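Local coordinates for protein transcriptional regulator, TetR family (Marinobacter aquaeolei, PDB 3NNR) that probably binds DNA through an N-terminal helix-turn-helix domain, as in other transcriptional regulators of the TetR family, at residues Asp8-Ser13 against Ala33-Ser38; Asp51-Ile56 against Pro110-Asp115; Trp156-Asn161 against Tyr188-Leu193. All blocks are in the same frame, centred on the assembly; numbering follows the deposited sequence.

The three contacts run in series along an all-helical chain and illustrate how a TetR-type regulator is assembled from the probable DNA-binding end to the dimer. Interaction 1 holds the first helix against the predicted helix-turn-helix, interaction 2 joins helix 49-67 to helix 110-136 of the larger domain, and interaction 3 lies beside the second subunit. Interactions 1 and 2 have centres about 19 Å apart yet touch, with Leu11 CD2 3.9 Å from Ile56 CG1. Interaction 3 stands apart, its centre about 35 Å from that of interaction 1 and about 26 Å from that of interaction 2. The side chain of Ile159 lies about 4 Å from an unidentified bound molecule, probably from the crystallisation liquor.

Interaction 1 (Asp8-Ser13 against Ala33-Ser38); sequences DKILLS and AHLAIS
Leu35 reaches helix 6-21 with both of its methyls and carries most of this contact. With CG turned away from its own carbonyl carbon (chi1 -72°), CD1 settles on Ile10, 3.6 Å from Ile10 CG1, while CD2 passes to Ser13 and lies 3.2 Å from Ser13 OG. The side chains of Ile10 and Leu35 meet at about a right angle. Ile37, just past the Schellman motif at Ala36, extends this apolar patch: its CD1 is 4.0 Å from Ile10 CD1. Ile10 itself is buried, also touching Leu42 of helix 39-45 and Ile52 of helix 49-67. Toward the solvent the fit slackens. Lys9 offers little more than CB, 4.0 Å from Leu35 CD2, and its extended chain leads away, while the exposed His34 brings its ring edge near Ser13, with CD2 3.7 Å from Ser13 OG. Replacing Leu35 by alanine would remove both methyls and is likely to open a gap facing Ile10 and Ser13, leaving residues 33-38 less firmly seated on helix 6-21. Between these segments cohesion is thus apolar, consistent with the predicted helix-turn-helix packing on helix 6-21 through side-chain fit, without a polar bond joining them.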
loop_
_atom_site.group_PDB
_atom_site.type_symbol
_atom_site.label_atom_id
_atom_site.label_comp_id
_atom_site.label_asym_id
_atom_site.label_seq_id
_atom_site.Cartn_x
_atom_site.Cartn_y
_atom_site.Cartn_z
ATOM N N ASP A 8 -18.107 20.652 -15.461
ATOM C CA ASP A 8 -16.839 20.791 -14.719
ATOM C C ASP A 8 -17.094 20.888 -13.200
ATOM O O ASP A 8 -16.306 20.356 -12.431
ATOM C CB ASP A 8 -16.000 21.953 -15.266
ATOM C CG ASP A 8 -15.471 21.691 -16.683
ATOM O OD1 ASP A 8 -15.008 20.556 -16.985
ATOM O OD2 ASP A 8 -15.492 22.642 -17.492
ATOM N N LYS A 9 -18.192 21.537 -12.802
ATOM C CA LYS A 9 -18.616 21.582 -11.414
ATOM C C LYS A 9 -18.901 20.161 -10.942
ATOM O O LYS A 9 -18.428 19.762 -9.856
ATOM C CB LYS A 9 -19.874 22.434 -11.184
ATOM C CG LYS A 9 -19.718 23.946 -11.260
ATOM C CD LYS A 9 -21.081 24.636 -10.944
ATOM C CE LYS A 9 -20.997 26.170 -11.013
ATOM N NZ LYS A 9 -22.343 26.836 -10.922
ATOM N N ILE A 10 -19.638 19.394 -11.757
ATOM C CA ILE A 10 -19.967 18.023 -11.402
ATOM C C ILE A 10 -18.701 17.212 -11.105
ATOM O O ILE A 10 -18.687 16.483 -10.118
ATOM C CB ILE A 10 -20.837 17.279 -12.469
ATOM C CG1 ILE A 10 -22.222 17.918 -12.619
ATOM C CG2 ILE A 10 -21.039 15.794 -12.054
ATOM C CD1 ILE A 10 -22.891 17.575 -13.919
ATOM N N LEU A 11 -17.672 17.325 -11.954
ATOM C CA LEU A 11 -16.405 16.597 -11.743
ATOM C C LEU A 11 -15.684 17.135 -10.495
ATOM O O LEU A 11 -15.205 16.365 -9.696
ATOM C CB LEU A 11 -15.483 16.695 -12.966
ATOM C CG LEU A 11 -15.838 15.948 -14.264
ATOM C CD1 LEU A 11 -15.046 16.513 -15.458
ATOM C CD2 LEU A 11 -15.585 14.444 -14.103
ATOM N N LEU A 12 -15.660 18.450 -10.316
ATOM C CA LEU A 12 -14.976 19.079 -9.169
ATOM C C LEU A 12 -15.648 18.690 -7.829
ATOM O O LEU A 12 -14.964 18.284 -6.861
ATOM C CB LEU A 12 -14.945 20.612 -9.324
ATOM C CG LEU A 12 -13.740 21.384 -8.762
ATOM C CD1 LEU A 12 -14.139 22.865 -8.590
ATOM C CD2 LEU A 12 -13.143 20.828 -7.442
ATOM N N SER A 13 -16.969 18.817 -7.786
ATOM C CA SER A 13 -17.745 18.476 -6.604
ATOM C C SER A 13 -17.748 16.984 -6.286
ATOM O O SER A 13 -17.700 16.611 -5.117
ATOM C CB SER A 13 -19.181 18.979 -6.710
ATOM O OG SER A 13 -19.217 20.380 -6.583
ATOM N N ALA A 33 -27.781 16.763 -5.408
ATOM C CA ALA A 33 -28.259 17.553 -4.265
ATOM C C ALA A 33 -27.249 18.634 -3.830
ATOM O O ALA A 33 -27.648 19.789 -3.610
ATOM C CB ALA A 33 -28.638 16.648 -3.094
ATOM N N HIS A 34 -25.964 18.259 -3.758
ATOM C CA HIS A 34 -24.850 19.165 -3.363
ATOM C C HIS A 34 -24.794 20.331 -4.338
ATOM O O HIS A 34 -24.796 21.489 -3.924
ATOM C CB HIS A 34 -23.508 18.395 -3.339
ATOM C CG HIS A 34 -22.311 19.183 -2.857
ATOM N ND1 HIS A 34 -22.038 19.396 -1.520
ATOM C CD2 HIS A 34 -21.256 19.701 -3.538
ATOM C CE1 HIS A 34 -20.904 20.067 -1.405
ATOM N NE2 HIS A 34 -20.404 20.256 -2.613
ATOM N N LEU A 35 -24.811 20.003 -5.635
ATOM C CA LEU A 35 -24.794 21.021 -6.697
ATOM C C LEU A 35 -26.108 21.750 -6.981
ATOM O O LEU A 35 -26.094 22.681 -7.779
ATOM C CB LEU A 35 -24.259 20.418 -7.998
ATOM C CG LEU A 35 -22.778 20.112 -8.060
ATOM C CD1 LEU A 35 -22.525 19.480 -9.416
ATOM C CD2 LEU A 35 -21.968 21.398 -7.880
ATOM N N ALA A 36 -27.210 21.376 -6.323
ATOM C CA ALA A 36 -28.536 22.010 -6.548
ATOM C C ALA A 36 -29.010 21.936 -8.035
ATOM O O ALA A 36 -29.539 22.907 -8.567
ATOM C CB ALA A 36 -28.561 23.470 -6.001
ATOM N N ILE A 37 -28.725 20.797 -8.687
ATOM C CA ILE A 37 -29.143 20.478 -10.046
ATOM C C ILE A 37 -29.999 19.229 -9.930
ATOM O O ILE A 37 -29.770 18.421 -9.055
ATOM C CB ILE A 37 -27.956 20.259 -11.052
ATOM C CG1 ILE A 37 -27.062 19.059 -10.702
ATOM C CG2 ILE A 37 -27.119 21.522 -11.145
ATOM C CD1 ILE A 37 -26.135 18.634 -11.864
ATOM N N SER A 38 -30.990 19.071 -10.796
ATOM C CA SER A 38 -31.853 17.895 -10.723
ATOM C C SER A 38 -31.069 16.610 -11.050
ATOM O O SER A 38 -29.987 16.689 -11.641
ATOM C CB SER A 38 -33.000 18.016 -11.716
ATOM O OG SER A 38 -32.493 17.948 -13.031
#

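Interaction 2 (Asp51-Ile56 against Pro110-Asp115); sequences DIIYEI and PRLRQD
The ring of Tyr54 and the guanidinium of Arg111 lie flat on each other, their planes 14° apart and their centres 4.5 Å apart. The stack is an off-centre cation-pi contact in which Tyr54 CD2 sits over the middle of the guanidinium. Nearer the backbone, CB of the same arginine rests over the ring as a CH-pi contact, 4.3 Å from the ring centroid of Tyr54. A bend at chi3 (-56°) folds the chain so that both its root and its tip meet the ring. At the guanidinium edge a salt bridge brings Arg111 NH2 to 3.0 Å from Asp51 OD1. A weak second bond runs from NH1 to the same oxygen. The stronger polar partner of Arg111 is Asp109, just before the segment, whose carboxylate forms a salt bridge with NH2, so two carboxylates help fix the plane that covers the tyrosine.

At the ring edge the Tyr54 hydroxyl donates to Asp115: Tyr54 OH to Asp115 OD2 is 2.5 Å, on the syn side but tilted out of the plane of a carboxylate that is itself turned out of the ring plane. The phenol is therefore held at its end as well as over a face. Deeper in the interface Leu112 divides its methyls, CD1 lying 4.1 Å from Tyr54 CD1 and CD2 4.0 Å from Ile53 CG2; Leu105 backs both Ile53 and Leu112.

The segments run nearly parallel, 19° between their axes. This contact joins helix 49-67, which follows the predicted helix-turn-helix, to helix 110-136 of the larger C-terminal domain, the interdomain junction of the TetR fold.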
loop_
_atom_site.group_PDB
_atom_site.type_symbol
_atom_site.label_atom_id
_atom_site.label_comp_id
_atom_site.label_asym_id
_atom_site.label_seq_id
_atom_site.Cartn_x
_atom_site.Cartn_y
_atom_site.Cartn_z
ATOM N N ASP A 51 -18.876 6.646 -14.762
ATOM C CA ASP A 51 -18.475 7.580 -15.810
ATOM C C ASP A 51 -17.867 8.817 -15.197
ATOM O O ASP A 51 -16.923 9.343 -15.754
ATOM C CB ASP A 51 -19.625 7.916 -16.746
ATOM C CG ASP A 51 -20.009 6.751 -17.664
ATOM O OD1 ASP A 51 -19.309 5.715 -17.712
ATOM O OD2 ASP A 51 -21.012 6.904 -18.400
ATOM N N ILE A 52 -18.367 9.228 -14.027
ATOM C CA ILE A 52 -17.796 10.361 -13.297
ATOM C C ILE A 52 -16.387 9.977 -12.891
ATOM O O ILE A 52 -15.431 10.676 -13.226
ATOM C CB ILE A 52 -18.625 10.800 -12.048
ATOM C CG1 ILE A 52 -20.014 11.316 -12.492
ATOM C CG2 ILE A 52 -17.933 11.938 -11.313
ATOM C CD1 ILE A 52 -20.981 11.712 -11.319
ATOM N N ILE A 53 -16.266 8.823 -12.238
ATOM C CA ILE A 53 -14.980 8.346 -11.727
ATOM C C ILE A 53 -13.933 8.198 -12.842
ATOM O O ILE A 53 -12.777 8.621 -12.661
ATOM C CB ILE A 53 -15.149 7.027 -10.964
ATOM C CG1 ILE A 53 -15.968 7.247 -9.683
ATOM C CG2 ILE A 53 -13.773 6.422 -10.576
ATOM C CD1 ILE A 53 -16.408 5.936 -9.029
ATOM N N TYR A 54 -14.335 7.641 -13.988
ATOM C CA TYR A 54 -13.400 7.427 -15.096
ATOM C C TYR A 54 -12.812 8.754 -15.571
ATOM O O TYR A 54 -11.595 8.883 -15.747
ATOM C CB TYR A 54 -14.070 6.721 -16.259
ATOM C CG TYR A 54 -13.164 6.394 -17.430
ATOM C CD1 TYR A 54 -12.043 5.592 -17.251
ATOM C CD2 TYR A 54 -13.486 6.771 -18.737
ATOM C CE1 TYR A 54 -11.208 5.233 -18.316
ATOM C CE2 TYR A 54 -12.649 6.395 -19.847
ATOM C CZ TYR A 54 -11.520 5.628 -19.613
ATOM O OH TYR A 54 -10.683 5.264 -20.626
ATOM N N GLU A 55 -13.677 9.741 -15.758
ATOM C CA GLU A 55 -13.219 11.057 -16.210
ATOM C C GLU A 55 -12.346 11.767 -15.174
ATOM O O GLU A 55 -11.376 12.407 -15.543
ATOM C CB GLU A 55 -14.379 11.927 -16.672
ATOM C CG GLU A 55 -13.844 13.259 -17.326
ATOM C CD GLU A 55 -14.730 13.844 -18.381
ATOM O OE1 GLU A 55 -15.616 13.092 -18.868
ATOM O OE2 GLU A 55 -14.515 15.043 -18.744
ATOM N N ILE A 56 -12.665 11.632 -13.891
ATOM C CA ILE A 56 -11.800 12.155 -12.841
ATOM C C ILE A 56 -10.413 11.488 -12.950
ATOM O O ILE A 56 -9.389 12.179 -12.918
ATOM C CB ILE A 56 -12.368 11.914 -11.445
ATOM C CG1 ILE A 56 -13.620 12.778 -11.199
ATOM C CG2 ILE A 56 -11.314 12.213 -10.402
ATOM C CD1 ILE A 56 -14.394 12.438 -9.858
ATOM N N PRO A 110 -13.966 -2.036 -16.462
ATOM C CA PRO A 110 -12.871 -2.575 -17.284
ATOM C C PRO A 110 -12.020 -1.544 -18.008
ATOM O O PRO A 110 -10.849 -1.809 -18.258
ATOM C CB PRO A 110 -13.600 -3.462 -18.281
ATOM C CG PRO A 110 -14.739 -4.001 -17.479
ATOM C CD PRO A 110 -15.181 -2.855 -16.598
ATOM N N ARG A 111 -12.600 -0.386 -18.325
ATOM C CA ARG A 111 -11.869 0.698 -18.993
ATOM C C ARG A 111 -10.855 1.258 -18.029
ATOM O O ARG A 111 -9.704 1.502 -18.398
ATOM C CB ARG A 111 -12.781 1.847 -19.414
ATOM C CG ARG A 111 -13.936 1.507 -20.357
ATOM C CD ARG A 111 -14.934 2.689 -20.423
ATOM N NE ARG A 111 -15.432 3.076 -19.089
ATOM C CZ ARG A 111 -16.337 4.026 -18.834
ATOM N NH1 ARG A 111 -16.941 4.697 -19.811
ATOM N NH2 ARG A 111 -16.674 4.288 -17.571
ATOM N N LEU A 112 -11.304 1.469 -16.794
ATOM C CA LEU A 112 -10.458 2.005 -15.727
ATOM C C LEU A 112 -9.345 1.039 -15.371
ATOM O O LEU A 112 -8.208 1.425 -15.215
ATOM C CB LEU A 112 -11.319 2.300 -14.510
ATOM C CG LEU A 112 -10.723 3.090 -13.356
ATOM C CD1 LEU A 112 -10.166 4.359 -13.858
ATOM C CD2 LEU A 112 -11.813 3.368 -12.311
ATOM N N ARG A 113 -9.684 -0.234 -15.279
ATOM C CA ARG A 113 -8.722 -1.304 -15.001
ATOM C C ARG A 113 -7.644 -1.345 -16.080
ATOM O O ARG A 113 -6.454 -1.379 -15.771
ATOM C CB ARG A 113 -9.462 -2.655 -14.966
ATOM C CG ARG A 113 -8.670 -3.894 -14.539
ATOM C CD ARG A 113 -9.491 -5.160 -14.921
ATOM N NE ARG A 113 -10.884 -5.099 -14.429
ATOM C CZ ARG A 113 -11.958 -5.712 -14.969
ATOM N NH1 ARG A 113 -11.881 -6.476 -16.085
ATOM N NH2 ARG A 113 -13.156 -5.538 -14.392
ATOM N N GLN A 114 -8.069 -1.323 -17.342
ATOM C CA GLN A 114 -7.137 -1.334 -18.479
ATOM C C GLN A 114 -6.216 -0.099 -18.403
ATOM O O GLN A 114 -4.998 -0.254 -18.247
ATOM C CB GLN A 114 -7.912 -1.437 -19.809
ATOM C CG GLN A 114 -7.127 -1.312 -21.130
ATOM C CD GLN A 114 -6.192 -2.479 -21.415
ATOM O OE1 GLN A 114 -6.367 -3.156 -22.424
ATOM N NE2 GLN A 114 -5.204 -2.726 -20.534
ATOM N N ASP A 115 -6.801 1.098 -18.407
ATOM C CA ASP A 115 -6.021 2.352 -18.349
ATOM C C ASP A 115 -5.075 2.418 -17.123
ATOM O O ASP A 115 -3.907 2.762 -17.278
ATOM C CB ASP A 115 -6.941 3.589 -18.360
ATOM C CG ASP A 115 -7.770 3.723 -19.634
ATOM O OD1 ASP A 115 -7.821 2.792 -20.482
ATOM O OD2 ASP A 115 -8.374 4.801 -19.776
#

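Interaction 3 (Trp156-Asn161 against Tyr188-Leu193); sequences WLVITN and YQVLTL
Helix 145-160 and helix 186-194 run antiparallel here, their segment axes 9.6 Å apart at an angle of 171°, with Val158 and Val190 the nearest CA pair. The packing between them is apolar and turns on one methyl: Val190 CG2 fits between two branches, 3.4 Å from Ile159 CG1 and 3.8 Å from Val158 CG1. Val158 reaches it because CG1 stands opposite the backbone N (chi1 163°), and the same methyl lies beside CB of Gln189. Its other branch, CG2, makes a looser contact with Leu193 CD1 at 4.5 Å. Ile159 also packs on Leu85, Phe89 and Leu92 of helix 78-94.

Each helix ties a threonine hydroxyl back into its own preceding turn. Thr160 OG1 donates to Trp156 O at 2.9 Å, and Thr160 N reaches that oxygen from the opposite face of the carbonyl plane. Thr192 OG1 does likewise with Tyr188 O, at 2.6 Å. Meanwhile the methyl of Thr160 covers one face of the Trp156 ring, which also meets Phe165 of the second subunit edge-to-face.

Other residues here reach that subunit too: Val158 packs on its Asn154, and Leu193 on its Leu193. The antiparallel pair thus forms part of the dimer interface in the C-terminal domain, the region through which TetR-family regulators characteristically associate.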
loop_
_atom_site.group_PDB
_atom_site.type_symbol
_atom_site.label_atom_id
_atom_site.label_comp_id
_atom_site.label_asym_id
_atom_site.label_seq_id
_atom_site.Cartn_x
_atom_site.Cartn_y
_atom_site.Cartn_z
ATOM N N TRP A 156 7.408 2.709 -5.977
ATOM C CA TRP A 156 5.983 2.752 -6.248
ATOM C C TRP A 156 5.211 2.235 -5.059
ATOM O O TRP A 156 4.250 2.876 -4.623
ATOM C CB TRP A 156 5.651 1.954 -7.521
ATOM C CG TRP A 156 4.249 2.105 -8.022
ATOM C CD1 TRP A 156 3.812 2.961 -9.010
ATOM C CD2 TRP A 156 3.089 1.382 -7.581
ATOM N NE1 TRP A 156 2.457 2.815 -9.191
ATOM C CE2 TRP A 156 1.993 1.849 -8.335
ATOM C CE3 TRP A 156 2.874 0.376 -6.621
ATOM C CZ2 TRP A 156 0.695 1.359 -8.155
ATOM C CZ3 TRP A 156 1.570 -0.119 -6.434
ATOM C CH2 TRP A 156 0.500 0.379 -7.196
ATOM N N LEU A 157 5.630 1.080 -4.543
ATOM C CA LEU A 157 4.965 0.422 -3.417
ATOM C C LEU A 157 4.933 1.325 -2.171
ATOM O O LEU A 157 3.921 1.403 -1.485
ATOM C CB LEU A 157 5.639 -0.935 -3.101
ATOM C CG LEU A 157 5.455 -2.090 -4.108
ATOM C CD1 LEU A 157 6.394 -3.281 -3.833
ATOM C CD2 LEU A 157 4.020 -2.602 -4.083
ATOM N N VAL A 158 6.038 2.018 -1.907
ATOM C CA VAL A 158 6.143 2.931 -0.767
ATOM C C VAL A 158 5.305 4.180 -0.963
ATOM O O VAL A 158 4.592 4.570 -0.059
ATOM C CB VAL A 158 7.611 3.326 -0.464
ATOM C CG1 VAL A 158 7.690 4.579 0.429
ATOM C CG2 VAL A 158 8.350 2.131 0.164
ATOM N N ILE A 159 5.391 4.798 -2.126
ATOM C CA ILE A 159 4.677 6.053 -2.377
ATOM C C ILE A 159 3.167 5.877 -2.325
ATOM O O ILE A 159 2.488 6.572 -1.599
ATOM C CB ILE A 159 5.072 6.699 -3.710
ATOM C CG1 ILE A 159 6.523 7.172 -3.656
ATOM C CG2 ILE A 159 4.246 7.925 -3.951
ATOM C CD1 ILE A 159 7.027 7.834 -4.937
ATOM N N THR A 160 2.667 4.895 -3.042
ATOM C CA THR A 160 1.221 4.673 -3.140
ATOM C C THR A 160 0.578 4.096 -1.901
ATOM O O THR A 160 -0.632 4.093 -1.841
ATOM C CB THR A 160 0.868 3.807 -4.353
ATOM O OG1 THR A 160 1.428 2.500 -4.211
ATOM C CG2 THR A 160 1.390 4.461 -5.588
ATOM N N ASN A 161 1.355 3.611 -0.933
ATOM C CA ASN A 161 0.822 3.113 0.329
ATOM C C ASN A 161 1.074 4.052 1.531
ATOM O O ASN A 161 0.796 3.666 2.686
ATOM C CB ASN A 161 1.469 1.735 0.654
ATOM C CG ASN A 161 0.592 0.839 1.570
ATOM O OD1 ASN A 161 -0.645 0.839 1.457
ATOM N ND2 ASN A 161 1.245 0.043 2.461
ATOM N N TYR A 188 10.970 11.056 2.908
ATOM C CA TYR A 188 12.026 10.520 3.762
ATOM C C TYR A 188 12.153 9.003 3.551
ATOM O O TYR A 188 13.273 8.480 3.404
ATOM C CB TYR A 188 11.713 10.855 5.235
ATOM C CG TYR A 188 12.671 10.314 6.303
ATOM C CD1 TYR A 188 13.979 10.811 6.434
ATOM C CD2 TYR A 188 12.239 9.351 7.239
ATOM C CE1 TYR A 188 14.843 10.323 7.437
ATOM C CE2 TYR A 188 13.093 8.872 8.240
ATOM C CZ TYR A 188 14.395 9.355 8.333
ATOM O OH TYR A 188 15.229 8.864 9.326
ATOM N N GLN A 189 11.003 8.324 3.499
ATOM C CA GLN A 189 10.958 6.868 3.284
ATOM C C GLN A 189 11.414 6.447 1.883
ATOM O O GLN A 189 12.082 5.414 1.755
ATOM C CB GLN A 189 9.564 6.305 3.594
ATOM C CG GLN A 189 9.152 6.444 5.070
ATOM C CD GLN A 189 10.025 5.672 6.015
ATOM O OE1 GLN A 189 10.323 4.519 5.769
ATOM N NE2 GLN A 189 10.420 6.290 7.112
ATOM N N VAL A 190 11.049 7.216 0.854
ATOM C CA VAL A 190 11.496 6.940 -0.523
ATOM C C VAL A 190 13.007 7.158 -0.652
ATOM O O VAL A 190 13.706 6.332 -1.239
ATOM C CB VAL A 190 10.757 7.787 -1.586
ATOM C CG1 VAL A 190 11.361 7.546 -2.941
ATOM C CG2 VAL A 190 9.258 7.420 -1.607
ATOM N N LEU A 191 13.509 8.247 -0.078
ATOM C CA LEU A 191 14.943 8.545 -0.141
ATOM C C LEU A 191 15.776 7.537 0.665
ATOM O O LEU A 191 16.940 7.299 0.342
ATOM C CB LEU A 191 15.221 10.010 0.231
ATOM C CG LEU A 191 14.629 11.053 -0.739
ATOM C CD1 LEU A 191 14.774 12.443 -0.193
ATOM C CD2 LEU A 191 15.264 11.004 -2.125
ATOM N N THR A 192 15.165 6.930 1.680
ATOM C CA THR A 192 15.798 5.862 2.445
ATOM C C THR A 192 16.127 4.671 1.540
ATOM O O THR A 192 17.112 3.985 1.789
ATOM C CB THR A 192 14.909 5.403 3.611
ATOM O OG1 THR A 192 14.674 6.524 4.471
ATOM C CG2 THR A 192 15.548 4.285 4.406
ATOM N N LEU A 193 15.325 4.441 0.496
ATOM C CA LEU A 193 15.600 3.357 -0.460
ATOM C C LEU A 193 16.932 3.553 -1.190
ATOM O O LEU A 193 17.624 2.576 -1.424
ATOM C CB LEU A 193 14.488 3.192 -1.509
ATOM C CG LEU A 193 13.097 2.871 -1.006
ATOM C CD1 LEU A 193 12.097 2.953 -2.163
ATOM C CD2 LEU A 193 13.091 1.496 -0.332
#